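Local coordinates for protein pseudoalteromonas arctica PAMC 21717 (Pseudoalteromonas arctica, PDB 5YL7) that hydrolyses peptide bonds as a cold-active, calcium-binding serine protease of the subtilase family, at residues 10-13 with 14-18; 249-252 with 253-256; 180-183 with 184-188; 204-207 with 208-211. One frame throughout, in Å; residues are numbered along the deposited sequence.

Contact 1 (10-13 with 14-18); sequences DQWH and YYEQA
Gln11 and Tyr14 run side by side, the glutamine extended beyond CG and its amide turned 56° from the phenol ring. Gln11 CB packs off-centre on a face of that ring, 4.2 Å from the Tyr14 centroid. His13 reaches the same face with an edge: its ring stands at 75° to that of Tyr14, with ND1 3.5 Å from Tyr14 CE1, a T-shaped pair. With chi1 of 42°, His13 CG sits between its own N and carbonyl carbon, which turns the imidazole toward His286, bonded to ND1, and the backbone of Leu259, bonded to NE2. Ala119 meets Gln11 OE1 with its N and Tyr14 OH with its O, and Gln11 NE2 goes to Leu259 O. An inverse gamma turn centred on Gln11 leads into the short helix 12-15, whose Trp12 and His13 lean on Pro245 of strand 242-245. Trp12 O accepts twice: Glu16 N at 2.9 Å, in the carbonyl plane, and Tyr15 N at 3.1 Å, from above it. The Glu16 chain runs extended beside Trp12, its CD 3.5 Å from Trp12 CB, while OE2 makes a salt bridge with Arg226. The Tyr15 ring brings CD2 to 3.4 Å from Gln11 O and bonds Asp9 O through OH.

Contact 2 (249-252 with 253-256); sequences QSFA and NDSE
Phe251 to Asp254 form a type II beta turn, closed by Asp254 N giving to Phe251 O at 3.2 Å, with Asn253 in the left-handed region. Asp254 CB sits squarely over the Phe251 ring, 3.5 Å from its centroid, a CH-pi contact. With CG anti to the backbone N (chi1 176°), the carboxylate also stacks on that ring, the planes only 8° apart. Its two oxygens do different work. OD2 takes Ser250 N at 2.9 Å on its anti lone pair and also accepts from a water held by Ser250 OG; OD1 takes Glu256 N at 2.9 Å, met from above the carboxylate plane. Gln249 slides past in the opposite direction, and its NE2 gives an almost straight bond, 2.9 Å, to a lone pair of Asp254 O, with a weak one to Tyr276 O besides. A second water ties Gln249 OE1 to Asn253 N. Cut back to alanine, Asp254 would still hold CB over the ring, yet the Ser250 and Glu256 amides would probably be left without their shared acceptor group. This is an Asx turn beginning on Asp254, the type II turn's last residue, within the surface loop between strand 242-245 and hairpin strand 258-263.

Contact 3 (180-183 with 184-188); sequences STTQ and NAINT
Gln183 and Asn187, one helical turn apart, join their side-chain amides as well as their backbones. Gln183 CB lies 3.2 Å from Asn184 N. CG, set anti to the backbone N (chi1 -174°), passes within 4.0 Å of Asn187 ND2. A bend at chi2 (66°) turns the chain along the helix toward Asn187, and CD comes near Asn187 OD1. At the tip the amide oxygen and nitrogen go separate ways: NE2 gives to Asn187 OD1 at 3.0 Å, coming from above that carbonyl's plane, 43° out of it, while OE1 accepts from the backbone N of Asn216. The amide is thus fixed in rotation by a bond at each end. NE2 also brushes Ile186 CG2 at 3.9 Å. Asn187 crosses the glutamine obliquely, its CG 3.1 Å from Gln183 O, and three residues earlier Asn184 repeats this, with CG 3.1 Å from Ser180 O. On another flank Thr182 CG2 touches Ile186 CD1 at 3.9 Å, and Thr182 OG1 bonds Ser179 OG. Ala185 packs on Ala144 and Ile148 of helix 140-150, while Gln183 lies against the Cys178-Cys215 disulfide. The regular i to i+4 ladder is that of an alpha helix, here the crossover helix 180-191 of a beta-alpha-beta unit joining the neighbouring parallel strands 167-170 and 195-199.

Contact 4 (204-207 with 208-211); sequences NDNS and ANYN
The Tyr210 ring meets the preceding loop with its edge: Asn206 O lies in the ring plane, 3.2 Å from CD2, and Asp205 CG sits in that plane farther along, toward the hydroxyl. The Asp205 carboxylate crosses the ring at about a right angle, the planes 72° apart. The phenol OH gives a short bond, 2.7 Å, to the anti lone pair of Asp205 OD2. Asp205 OD1 accepts from the next backbone amide, Asn206 N, at 2.9 Å, from above the carboxylate plane, so both oxygens are held. The amides of Asn206 and Asn209 are turned 54° from each other and barely approach. With Asn206 CG anti to its own nitrogen (chi1 -178°), OD1 swings over to take Ala208 N at 2.9 Å, two residues on, which closes an Asx turn. The same residue's backbone O takes Asn209 N at 3.1 Å, so one asparagine grips two successive amides of a 3-10 turn. Tyr210 N adds a weak bond to Ser207 O. A phenylalanine at Tyr210 would keep the ring edge against Asn206 O but remove the hydroxyl, and the Asp205 carboxylate, left without that donor, would probably be freer to turn. Ser207 OG bonds Asn239 OD1, and backbone bonds from Asp205 and Ser207 reach Tyr236. The loop follows strand 195-199 of the parallel sheet and runs straight into strand 210-211, which pairs antiparallel with strand 174-175.

In the fold
Contact 1 is the buried one, its polar ends tied to distant parts of the chain, whereas contacts 2 and 4 are surface loops whose side chains largely serve nearby backbone amides. Contact 3 lies between, one helix with a packed flank and an exposed one. Contacts 1 and 2 touch, Trp12 CZ2 coming 3.2 Å from Glu256 O, and Arg226 bridges both through Glu16 and Glu256. Contacts 3 and 4 come within about 6 Å at their nearest atoms, on either side of strand 195-199 in sequence. Contacts 1 and 3 lie on opposite sides of the chain's centre. Carboxylates lead in contacts 2 and 4, aromatic rings in contact 1, amides in contact 3.

Contact 1 (10-13 with 14-18)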
ATOM      1  N   ASP A  10      -2.876  14.245  13.635  1.00  7.98           N
ATOM      2  CA  ASP A  10      -3.357  12.926  13.992  1.00  8.14           C
ATOM      3  C   ASP A  10      -2.553  11.791  13.271  1.00  7.47           C
ATOM      4  O   ASP A  10      -2.605  10.654  13.724  1.00  7.52           O
ATOM      5  CB  ASP A  10      -4.877  12.764  13.661  1.00  8.90           C
ATOM      6  CG  ASP A  10      -5.819  13.606  14.533  1.00 10.53           C
ATOM      7  OD1 ASP A  10      -5.411  13.812  15.689  1.00 12.67           O
ATOM      8  OD2 ASP A  10      -6.843  14.050  14.016  1.00 13.77           O
ATOM      9  N   GLN A  11      -1.846  12.163  12.223  1.00  6.20           N
ATOM     10  CA  GLN A  11      -1.072  11.182  11.453  1.00  6.26           C
ATOM     11  C   GLN A  11       0.325  11.073  12.049  1.00  5.56           C
ATOM     12  O   GLN A  11       1.338  11.348  11.486  1.00  6.09           O
ATOM     13  CB  GLN A  11      -1.024  11.607   9.967  1.00  5.96           C
ATOM     14  CG  GLN A  11      -2.408  11.540   9.340  1.00  6.55           C
ATOM     15  CD  GLN A  11      -2.417  11.853   7.888  1.00  5.91           C
ATOM     16  OE1 GLN A  11      -2.140  12.981   7.447  1.00  6.34           O
ATOM     17  NE2 GLN A  11      -2.690  10.818   7.064  1.00  6.17           N
ATOM     18  N   TRP A  12       0.317  10.498  13.291  1.00  5.98           N
ATOM     19  CA  TRP A  12       1.552  10.316  14.068  1.00  6.03           C
ATOM     20  C   TRP A  12       2.630   9.573  13.291  1.00  5.15           C
ATOM     21  O   TRP A  12       3.835   9.746  13.470  1.00  6.50           O
ATOM     22  CB  TRP A  12       1.250   9.564  15.387  1.00  6.17           C
ATOM     23  CG  TRP A  12       0.566   8.247  15.208  1.00  5.75           C
ATOM     24  CD1 TRP A  12      -0.732   7.967  15.235  1.00  5.79           C
ATOM     25  CD2 TRP A  12       1.236   6.989  14.908  1.00  5.78           C
ATOM     26  NE1 TRP A  12      -0.961   6.661  14.937  1.00  5.62           N
ATOM     27  CE2 TRP A  12       0.240   6.038  14.723  1.00  5.86           C
ATOM     28  CE3 TRP A  12       2.564   6.581  14.775  1.00  5.76           C
ATOM     29  CZ2 TRP A  12       0.527   4.690  14.372  1.00  5.88           C
ATOM     30  CZ3 TRP A  12       2.827   5.256  14.429  1.00  6.72           C
ATOM     31  CH2 TRP A  12       1.827   4.338  14.256  1.00  6.15           C
ATOM     32  N   HIS A  13       2.112   8.659  12.447  1.00  4.86           N
ATOM     33  CA  HIS A  13       2.912   7.768  11.655  1.00  5.10           C
ATOM     34  C   HIS A  13       3.790   8.463  10.611  1.00  5.00           C
ATOM     35  O   HIS A  13       4.700   7.889  10.062  1.00  5.30           O
ATOM     36  CB  HIS A  13       2.044   6.671  11.068  1.00  5.03           C
ATOM     37  CG  HIS A  13       0.735   7.146  10.562  1.00  4.67           C
ATOM     38  ND1 HIS A  13       0.559   7.524   9.235  1.00  4.41           N
ATOM     39  CD2 HIS A  13      -0.470   7.389  11.201  1.00  5.08           C
ATOM     40  CE1 HIS A  13      -0.710   7.990   9.149  1.00  4.26           C
ATOM     41  NE2 HIS A  13      -1.370   7.914  10.290  1.00  4.97           N
ATOM     42  N   TYR A  14       3.546   9.740  10.331  1.00  5.06           N
ATOM     43  CA  TYR A  14       4.365  10.537   9.464  1.00  5.42           C
ATOM     44  C   TYR A  14       5.489  11.284  10.125  1.00  6.43           C
ATOM     45  O   TYR A  14       6.446  11.625   9.448  1.00  7.49           O
ATOM     46  CB  TYR A  14       3.519  11.559   8.695  1.00  5.73           C
ATOM     47  CG  TYR A  14       2.478  10.991   7.703  1.00  5.71           C
ATOM     48  CD1 TYR A  14       2.511   9.661   7.282  1.00  5.55           C
ATOM     49  CD2 TYR A  14       1.498  11.833   7.223  1.00  6.02           C
ATOM     50  CE1 TYR A  14       1.573   9.225   6.368  1.00  5.60           C
ATOM     51  CE2 TYR A  14       0.593  11.396   6.313  1.00  6.40           C
ATOM     52  CZ  TYR A  14       0.629  10.091   5.862  1.00  5.72           C
ATOM     53  OH  TYR A  14      -0.309   9.616   4.924  1.00  5.69           O
ATOM     54  N   TYR A  15       5.360  11.532  11.429  1.00  7.42           N
ATOM     55  CA  TYR A  15       6.303  12.510  12.023  1.00  8.19           C
ATOM     56  C   TYR A  15       6.704  12.225  13.455  1.00  8.93           C
ATOM     57  O   TYR A  15       7.704  12.892  13.876  1.00  9.69           O
ATOM     58  CB  TYR A  15       5.666  13.922  12.017  1.00  8.23           C
ATOM     59  CG  TYR A  15       4.522  14.111  12.945  1.00  8.72           C
ATOM     60  CD1 TYR A  15       4.727  14.532  14.243  1.00 10.10           C
ATOM     61  CD2 TYR A  15       3.199  13.921  12.574  1.00  8.75           C
ATOM     62  CE1 TYR A  15       3.762  14.726  15.106  1.00  9.80           C
ATOM     63  CE2 TYR A  15       2.150  14.048  13.396  1.00  8.53           C
ATOM     64  CZ  TYR A  15       2.410  14.471  14.771  1.00  9.42           C
ATOM     65  OH  TYR A  15       1.432  14.585  15.669  1.00 10.66           O
ATOM     66  N   GLU A  16       6.049  11.421  14.235  1.00  7.81           N
ATOM     67  CA  GLU A  16       6.516  11.249  15.683  1.00  6.94           C
ATOM     68  C   GLU A  16       7.826  10.495  15.694  1.00  8.53           C
ATOM     69  O   GLU A  16       8.152   9.664  14.861  1.00  8.58           O
ATOM     70  CB  GLU A  16       5.492  10.489  16.467  1.00  8.02           C
ATOM     71  CG  GLU A  16       4.356  11.303  16.873  1.00  8.81           C
ATOM     72  CD  GLU A  16       3.438  10.663  17.875  1.00  9.88           C
ATOM     73  OE1 GLU A  16       3.496   9.455  18.134  1.00  8.72           O
ATOM     74  OE2 GLU A  16       2.551  11.378  18.427  1.00 11.94           O
ATOM     75  N   GLN A  17       8.662  10.790  16.740  1.00  9.42           N
ATOM     76  CA  GLN A  17       9.980  10.180  16.790  1.00 10.03           C
ATOM     77  C   GLN A  17       9.951   8.656  16.985  1.00  8.69           C
ATOM     78  O   GLN A  17      10.749   7.965  16.405  1.00 10.34           O
ATOM     79  CB  GLN A  17      10.797  10.864  17.953  1.00 12.69           C
ATOM     80  CG  GLN A  17      11.155  12.325  17.610  1.00 18.88           C
ATOM     81  CD  GLN A  17      11.956  12.452  16.342  1.00 27.74           C
ATOM     82  OE1 GLN A  17      12.992  11.767  16.203  1.00 31.89           O
ATOM     83  NE2 GLN A  17      11.483  13.291  15.386  1.00 23.89           N
ATOM     84  N   ALA A  18       9.087   8.163  17.804  1.00  7.93           N
ATOM     85  CA  ALA A  18       9.133   6.730  18.106  1.00  7.55           C
ATOM     86  C   ALA A  18       8.695   5.885  16.920  1.00  7.63           C
ATOM     87  O   ALA A  18       9.446   4.934  16.556  1.00  7.95           O
ATOM     88  CB  ALA A  18       8.328   6.387  19.345  1.00  9.48           C
TER

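Contact 2 (249-252 with 253-256)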
ATOM      1  N   GLN A 249      -3.991  -1.136  17.187  1.00  6.44           N
ATOM      2  CA  GLN A 249      -5.247  -0.690  17.744  1.00  7.24           C
ATOM      3  C   GLN A 249      -5.769  -1.697  18.718  1.00  7.06           C
ATOM      4  O   GLN A 249      -5.492  -2.906  18.628  1.00  8.29           O
ATOM      5  CB  GLN A 249      -6.253  -0.535  16.597  1.00  7.79           C
ATOM      6  CG  GLN A 249      -5.908   0.581  15.578  1.00  7.38           C
ATOM      7  CD  GLN A 249      -6.935   0.621  14.487  1.00  7.61           C
ATOM      8  OE1 GLN A 249      -7.216  -0.378  13.825  1.00  8.96           O
ATOM      9  NE2 GLN A 249      -7.579   1.813  14.260  1.00  7.29           N
ATOM     10  N   SER A 250      -6.627  -1.232  19.646  1.00  7.68           N
ATOM     11  CA  SER A 250      -7.296  -2.145  20.578  1.00  7.43           C
ATOM     12  C   SER A 250      -8.782  -2.059  20.467  1.00  8.71           C
ATOM     13  O   SER A 250      -9.513  -2.772  21.177  1.00  9.44           O
ATOM     14  CB  SER A 250      -6.799  -2.007  22.007  1.00  8.26           C
ATOM     15  OG  SER A 250      -7.249  -0.796  22.625  1.00  8.50           O
ATOM     16  N   PHE A 251      -9.318  -1.241  19.523  1.00  8.75           N
ATOM     17  CA  PHE A 251     -10.764  -1.124  19.289  1.00  9.99           C
ATOM     18  C   PHE A 251     -10.950  -0.491  17.902  1.00 10.69           C
ATOM     19  O   PHE A 251      -9.980   0.065  17.341  1.00  9.63           O
ATOM     20  CB  PHE A 251     -11.453  -0.346  20.393  1.00  9.72           C
ATOM     21  CG  PHE A 251     -11.009   1.039  20.558  1.00  9.62           C
ATOM     22  CD1 PHE A 251      -9.952   1.442  21.334  1.00  9.61           C
ATOM     23  CD2 PHE A 251     -11.743   2.111  19.926  1.00 10.31           C
ATOM     24  CE1 PHE A 251      -9.518   2.687  21.490  1.00 10.29           C
ATOM     25  CE2 PHE A 251     -11.311   3.366  20.090  1.00 10.80           C
ATOM     26  CZ  PHE A 251     -10.247   3.671  20.863  1.00 10.67           C
ATOM     27  N   ALA A 252     -12.182  -0.570  17.371  1.00 13.86           N
ATOM     28  CA  ALA A 252     -12.392  -0.073  15.997  1.00 12.67           C
ATOM     29  C   ALA A 252     -12.221   1.421  15.928  1.00 10.49           C
ATOM     30  O   ALA A 252     -12.650   2.167  16.724  1.00 12.44           O
ATOM     31  CB  ALA A 252     -13.774  -0.532  15.478  1.00 16.38           C
ATOM     32  N   ASN A 253     -11.469   1.808  14.900  1.00 10.52           N
ATOM     33  CA  ASN A 253     -11.186   3.223  14.647  1.00  9.22           C
ATOM     34  C   ASN A 253     -10.397   3.917  15.737  1.00  7.66           C
ATOM     35  O   ASN A 253     -10.349   5.121  15.822  1.00  9.46           O
ATOM     36  CB  ASN A 253     -12.513   4.047  14.368  1.00 10.21           C
ATOM     37  CG  ASN A 253     -12.252   5.237  13.516  1.00 11.20           C
ATOM     38  OD1 ASN A 253     -11.490   5.170  12.557  1.00  9.74           O
ATOM     39  ND2 ASN A 253     -12.914   6.345  13.791  1.00 14.36           N
ATOM     40  N   ASP A 254      -9.663   3.127  16.558  1.00  7.72           N
ATOM     41  CA  ASP A 254      -8.765   3.685  17.562  1.00  7.39           C
ATOM     42  C   ASP A 254      -7.713   4.591  16.906  1.00  7.30           C
ATOM     43  O   ASP A 254      -7.039   4.141  15.936  1.00  6.70           O
ATOM     44  CB  ASP A 254      -8.096   2.434  18.237  1.00  6.88           C
ATOM     45  CG  ASP A 254      -7.024   2.717  19.274  1.00  6.72           C
ATOM     46  OD1 ASP A 254      -6.679   3.848  19.553  1.00  8.17           O
ATOM     47  OD2 ASP A 254      -6.565   1.624  19.776  1.00  8.05           O
ATOM     48  N   SER A 255      -7.441   5.786  17.438  1.00  6.96           N
ATOM     49  CA  SER A 255      -6.517   6.715  16.927  1.00  7.17           C
ATOM     50  C   SER A 255      -5.060   6.314  17.021  1.00  6.95           C
ATOM     51  O   SER A 255      -4.167   7.001  16.508  1.00  7.98           O
ATOM     52  CB  SER A 255      -6.770   8.118  17.421  1.00  8.53           C
ATOM     53  OG  SER A 255      -6.572   8.114  18.854  1.00 10.23           O
ATOM     54  N   GLU A 256      -4.815   5.200  17.727  1.00  6.68           N
ATOM     55  CA  GLU A 256      -3.482   4.569  17.661  1.00  6.92           C
ATOM     56  C   GLU A 256      -3.205   3.958  16.272  1.00  6.76           C
ATOM     57  O   GLU A 256      -2.060   3.589  15.950  1.00  7.50           O
ATOM     58  CB  GLU A 256      -3.323   3.468  18.710  1.00  7.73           C
ATOM     59  CG  GLU A 256      -3.324   3.967  20.161  1.00  8.65           C
ATOM     60  CD  GLU A 256      -2.175   4.809  20.444  1.00  9.48           C
ATOM     61  OE1 GLU A 256      -1.044   4.231  20.597  1.00 12.84           O
ATOM     62  OE2 GLU A 256      -2.193   6.020  20.384  1.00 12.00           O
TER
HETATM   63  O   HOH W   1     -10.045  -0.173  13.188  1.00 21.22           O
HETATM   64  O   HOH W   2      -5.402   1.149  22.113  1.00 10.54           O

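Contact 3 (180-183 with 184-188)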
ATOM      1  N   SER A 180       4.358 -19.757  -8.903  1.00 10.06           N
ATOM      2  CA  SER A 180       5.086 -19.433 -10.110  1.00 10.15           C
ATOM      3  C   SER A 180       4.350 -18.304 -10.883  1.00  9.40           C
ATOM      4  O   SER A 180       5.045 -17.486 -11.441  1.00  9.30           O
ATOM      5  CB  SER A 180       5.181 -20.595 -11.109  1.00 13.88           C
ATOM      6  OG  SER A 180       6.104 -21.484 -10.505  1.00 22.68           O
ATOM      7  N   THR A 181       3.033 -18.272 -10.920  1.00  9.15           N
ATOM      8  CA  THR A 181       2.289 -17.246 -11.654  1.00  9.06           C
ATOM      9  C   THR A 181       2.675 -15.876 -11.012  1.00  8.20           C
ATOM     10  O   THR A 181       2.890 -14.926 -11.728  1.00  8.35           O
ATOM     11  CB  THR A 181       0.798 -17.500 -11.470  1.00 10.78           C
ATOM     12  OG1 THR A 181       0.497 -18.776 -12.085  1.00 14.29           O
ATOM     13  CG2 THR A 181      -0.091 -16.448 -12.129  1.00 12.74           C
ATOM     14  N   THR A 182       2.684 -15.796  -9.685  1.00  7.74           N
ATOM     15  CA  THR A 182       3.000 -14.549  -9.025  1.00  6.71           C
ATOM     16  C   THR A 182       4.474 -14.155  -9.251  1.00  5.95           C
ATOM     17  O   THR A 182       4.742 -13.004  -9.563  1.00  5.88           O
ATOM     18  CB  THR A 182       2.689 -14.617  -7.548  1.00  6.79           C
ATOM     19  OG1 THR A 182       1.309 -15.070  -7.413  1.00  7.81           O
ATOM     20  CG2 THR A 182       2.875 -13.307  -6.869  1.00  7.30           C
ATOM     21  N   GLN A 183       5.409 -15.069  -9.065  1.00  5.92           N
ATOM     22  CA  GLN A 183       6.812 -14.746  -9.252  1.00  5.63           C
ATOM     23  C   GLN A 183       7.065 -14.328 -10.679  1.00  5.35           C
ATOM     24  O   GLN A 183       7.829 -13.392 -10.908  1.00  5.64           O
ATOM     25  CB  GLN A 183       7.682 -15.940  -8.873  1.00  5.46           C
ATOM     26  CG  GLN A 183       9.161 -15.625  -8.897  1.00  6.00           C
ATOM     27  CD  GLN A 183       9.537 -14.625  -7.817  1.00  6.71           C
ATOM     28  OE1 GLN A 183       9.452 -14.965  -6.580  1.00  8.13           O
ATOM     29  NE2 GLN A 183       9.953 -13.432  -8.159  1.00  6.77           N
ATOM     30  N   ASN A 184       6.446 -14.970 -11.633  1.00  5.87           N
ATOM     31  CA  ASN A 184       6.600 -14.566 -13.051  1.00  6.84           C
ATOM     32  C   ASN A 184       6.200 -13.123 -13.283  1.00  5.89           C
ATOM     33  O   ASN A 184       6.841 -12.334 -13.971  1.00  6.17           O
ATOM     34  CB  ASN A 184       5.804 -15.498 -13.996  1.00  7.81           C
ATOM     35  CG  ASN A 184       6.389 -16.860 -14.195  1.00 11.01           C
ATOM     36  OD1 ASN A 184       7.548 -17.096 -13.944  1.00 12.54           O
ATOM     37  ND2 ASN A 184       5.536 -17.755 -14.618  1.00 12.08           N
ATOM     38  N   ALA A 185       5.049 -12.775 -12.677  1.00  5.61           N
ATOM     39  CA  ALA A 185       4.547 -11.386 -12.797  1.00  5.30           C
ATOM     40  C   ALA A 185       5.499 -10.348 -12.169  1.00  5.02           C
ATOM     41  O   ALA A 185       5.785  -9.299 -12.739  1.00  5.83           O
ATOM     42  CB  ALA A 185       3.151 -11.320 -12.234  1.00  5.82           C
ATOM     43  N   ILE A 186       5.970 -10.670 -10.941  1.00  4.72           N
ATOM     44  CA  ILE A 186       6.938  -9.859 -10.266  1.00  5.13           C
ATOM     45  C   ILE A 186       8.207  -9.677 -11.102  1.00  5.43           C
ATOM     46  O   ILE A 186       8.747  -8.583 -11.186  1.00  5.66           O
ATOM     47  CB  ILE A 186       7.225 -10.406  -8.886  1.00  5.57           C
ATOM     48  CG1 ILE A 186       5.957 -10.244  -8.027  1.00  5.97           C
ATOM     49  CG2 ILE A 186       8.448  -9.791  -8.217  1.00  5.55           C
ATOM     50  CD1 ILE A 186       6.067 -11.011  -6.726  1.00  8.28           C
ATOM     51  N   ASN A 187       8.697 -10.801 -11.686  1.00  5.47           N
ATOM     52  CA  ASN A 187       9.896 -10.696 -12.511  1.00  5.76           C
ATOM     53  C   ASN A 187       9.668  -9.748 -13.701  1.00  6.37           C
ATOM     54  O   ASN A 187      10.564  -8.998 -14.000  1.00  6.78           O
ATOM     55  CB  ASN A 187      10.291 -12.079 -12.984  1.00  6.60           C
ATOM     56  CG  ASN A 187      10.786 -13.043 -11.918  1.00  6.92           C
ATOM     57  OD1 ASN A 187      11.103 -12.632 -10.808  1.00  8.81           O
ATOM     58  ND2 ASN A 187      10.839 -14.340 -12.278  1.00  8.23           N
ATOM     59  N   THR A 188       8.536  -9.853 -14.314  1.00  5.55           N
ATOM     60  CA  THR A 188       8.143  -8.969 -15.396  1.00  6.64           C
ATOM     61  C   THR A 188       8.124  -7.499 -14.915  1.00  6.62           C
ATOM     62  O   THR A 188       8.728  -6.588 -15.524  1.00  6.36           O
ATOM     63  CB  THR A 188       6.804  -9.306 -15.997  1.00  8.29           C
ATOM     64  OG1 THR A 188       6.974 -10.560 -16.717  1.00 13.39           O
ATOM     65  CG2 THR A 188       6.254  -8.287 -16.930  1.00  9.72           C
TER

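Contact 4 (204-207 with 208-211)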
ATOM      1  N   ASN A 204       1.001 -12.764  13.107  1.00  6.68           N
ATOM      2  CA  ASN A 204       1.919 -12.909  14.171  1.00  6.61           C
ATOM      3  C   ASN A 204       2.685 -14.211  13.963  1.00  7.92           C
ATOM      4  O   ASN A 204       2.899 -14.992  14.939  1.00  8.91           O
ATOM      5  CB  ASN A 204       1.258 -12.878  15.578  1.00  7.11           C
ATOM      6  CG  ASN A 204       2.222 -12.893  16.670  1.00  7.10           C
ATOM      7  OD1 ASN A 204       3.338 -12.439  16.633  1.00  8.59           O
ATOM      8  ND2 ASN A 204       1.784 -13.520  17.840  1.00  8.35           N
ATOM      9  N   ASP A 205       3.218 -14.403  12.764  1.00  7.96           N
ATOM     10  CA  ASP A 205       3.824 -15.674  12.427  1.00  8.92           C
ATOM     11  C   ASP A 205       4.999 -15.399  11.497  1.00  8.66           C
ATOM     12  O   ASP A 205       5.286 -14.297  11.047  1.00  7.96           O
ATOM     13  CB  ASP A 205       2.761 -16.580  11.779  1.00  9.55           C
ATOM     14  CG  ASP A 205       3.145 -18.110  11.636  1.00 11.94           C
ATOM     15  OD1 ASP A 205       4.049 -18.523  12.283  1.00 13.17           O
ATOM     16  OD2 ASP A 205       2.389 -18.653  10.846  1.00 16.79           O
ATOM     17  N   ASN A 206       5.700 -16.470  11.154  1.00  9.47           N
ATOM     18  CA  ASN A 206       6.883 -16.417  10.255  1.00  9.62           C
ATOM     19  C   ASN A 206       6.485 -16.052   8.848  1.00  8.42           C
ATOM     20  O   ASN A 206       5.713 -16.680   8.115  1.00  9.59           O
ATOM     21  CB  ASN A 206       7.535 -17.813  10.251  1.00 10.91           C
ATOM     22  CG  ASN A 206       8.774 -17.948   9.427  1.00 14.52           C
ATOM     23  OD1 ASN A 206       9.197 -17.028   8.750  1.00 12.37           O
ATOM     24  ND2 ASN A 206       9.363 -19.184   9.470  1.00 17.48           N
ATOM     25  N   SER A 207       7.017 -14.927   8.374  1.00  7.62           N
ATOM     26  CA  SER A 207       6.752 -14.349   7.089  1.00  8.62           C
ATOM     27  C   SER A 207       7.214 -15.179   5.930  1.00  9.55           C
ATOM     28  O   SER A 207       6.738 -14.975   4.850  1.00 10.14           O
ATOM     29  CB  SER A 207       7.381 -12.952   7.049  1.00  9.44           C
ATOM     30  OG  SER A 207       8.771 -13.018   7.219  1.00  9.92           O
ATOM     31  N   ALA A 208       8.027 -16.208   6.194  1.00  9.83           N
ATOM     32  CA  ALA A 208       8.396 -17.187   5.139  1.00  9.49           C
ATOM     33  C   ALA A 208       7.208 -17.838   4.571  1.00  9.01           C
ATOM     34  O   ALA A 208       7.213 -18.293   3.413  1.00  9.45           O
ATOM     35  CB  ALA A 208       9.298 -18.258   5.718  1.00 11.62           C
ATOM     36  N   ASN A 209       6.085 -17.933   5.285  1.00  9.16           N
ATOM     37  CA  ASN A 209       4.973 -18.710   4.873  1.00 10.12           C
ATOM     38  C   ASN A 209       3.737 -17.994   4.462  1.00  9.38           C
ATOM     39  O   ASN A 209       2.636 -18.520   4.386  1.00  9.96           O
ATOM     40  CB  ASN A 209       4.661 -19.677   6.021  1.00 14.25           C
ATOM     41  CG  ASN A 209       5.861 -20.618   6.269  1.00 16.90           C
ATOM     42  OD1 ASN A 209       6.535 -21.070   5.285  1.00 20.47           O
ATOM     43  ND2 ASN A 209       6.153 -20.826   7.505  1.00 21.55           N
ATOM     44  N   TYR A 210       3.935 -16.749   4.018  1.00  7.66           N
ATOM     45  CA  TYR A 210       2.894 -15.841   3.627  1.00  7.82           C
ATOM     46  C   TYR A 210       3.280 -15.134   2.303  1.00  7.66           C
ATOM     47  O   TYR A 210       4.379 -14.587   2.225  1.00  7.57           O
ATOM     48  CB  TYR A 210       2.531 -14.835   4.726  1.00  9.24           C
ATOM     49  CG  TYR A 210       1.992 -15.531   5.946  1.00  9.82           C
ATOM     50  CD1 TYR A 210       0.655 -15.924   6.006  1.00 11.69           C
ATOM     51  CD2 TYR A 210       2.807 -16.005   6.914  1.00 10.52           C
ATOM     52  CE1 TYR A 210       0.222 -16.660   7.105  1.00 12.51           C
ATOM     53  CE2 TYR A 210       2.374 -16.778   8.016  1.00 11.54           C
ATOM     54  CZ  TYR A 210       1.044 -17.024   8.041  1.00 11.78           C
ATOM     55  OH  TYR A 210       0.523 -17.744   9.157  1.00 14.78           O
ATOM     56  N   ASN A 211       2.416 -15.226   1.343  1.00  7.98           N
ATOM     57  CA  ASN A 211       2.639 -14.689  -0.001  1.00  8.00           C
ATOM     58  C   ASN A 211       1.814 -13.428  -0.228  1.00  8.40           C
ATOM     59  O   ASN A 211       0.719 -13.325   0.406  1.00 10.08           O
ATOM     60  CB  ASN A 211       2.321 -15.793  -1.092  1.00  8.60           C
ATOM     61  CG  ASN A 211       0.915 -16.251  -1.075  1.00 11.68           C
ATOM     62  OD1 ASN A 211       0.025 -15.591  -1.585  1.00 14.40           O
ATOM     63  ND2 ASN A 211       0.675 -17.338  -0.399  1.00 12.08           N
TER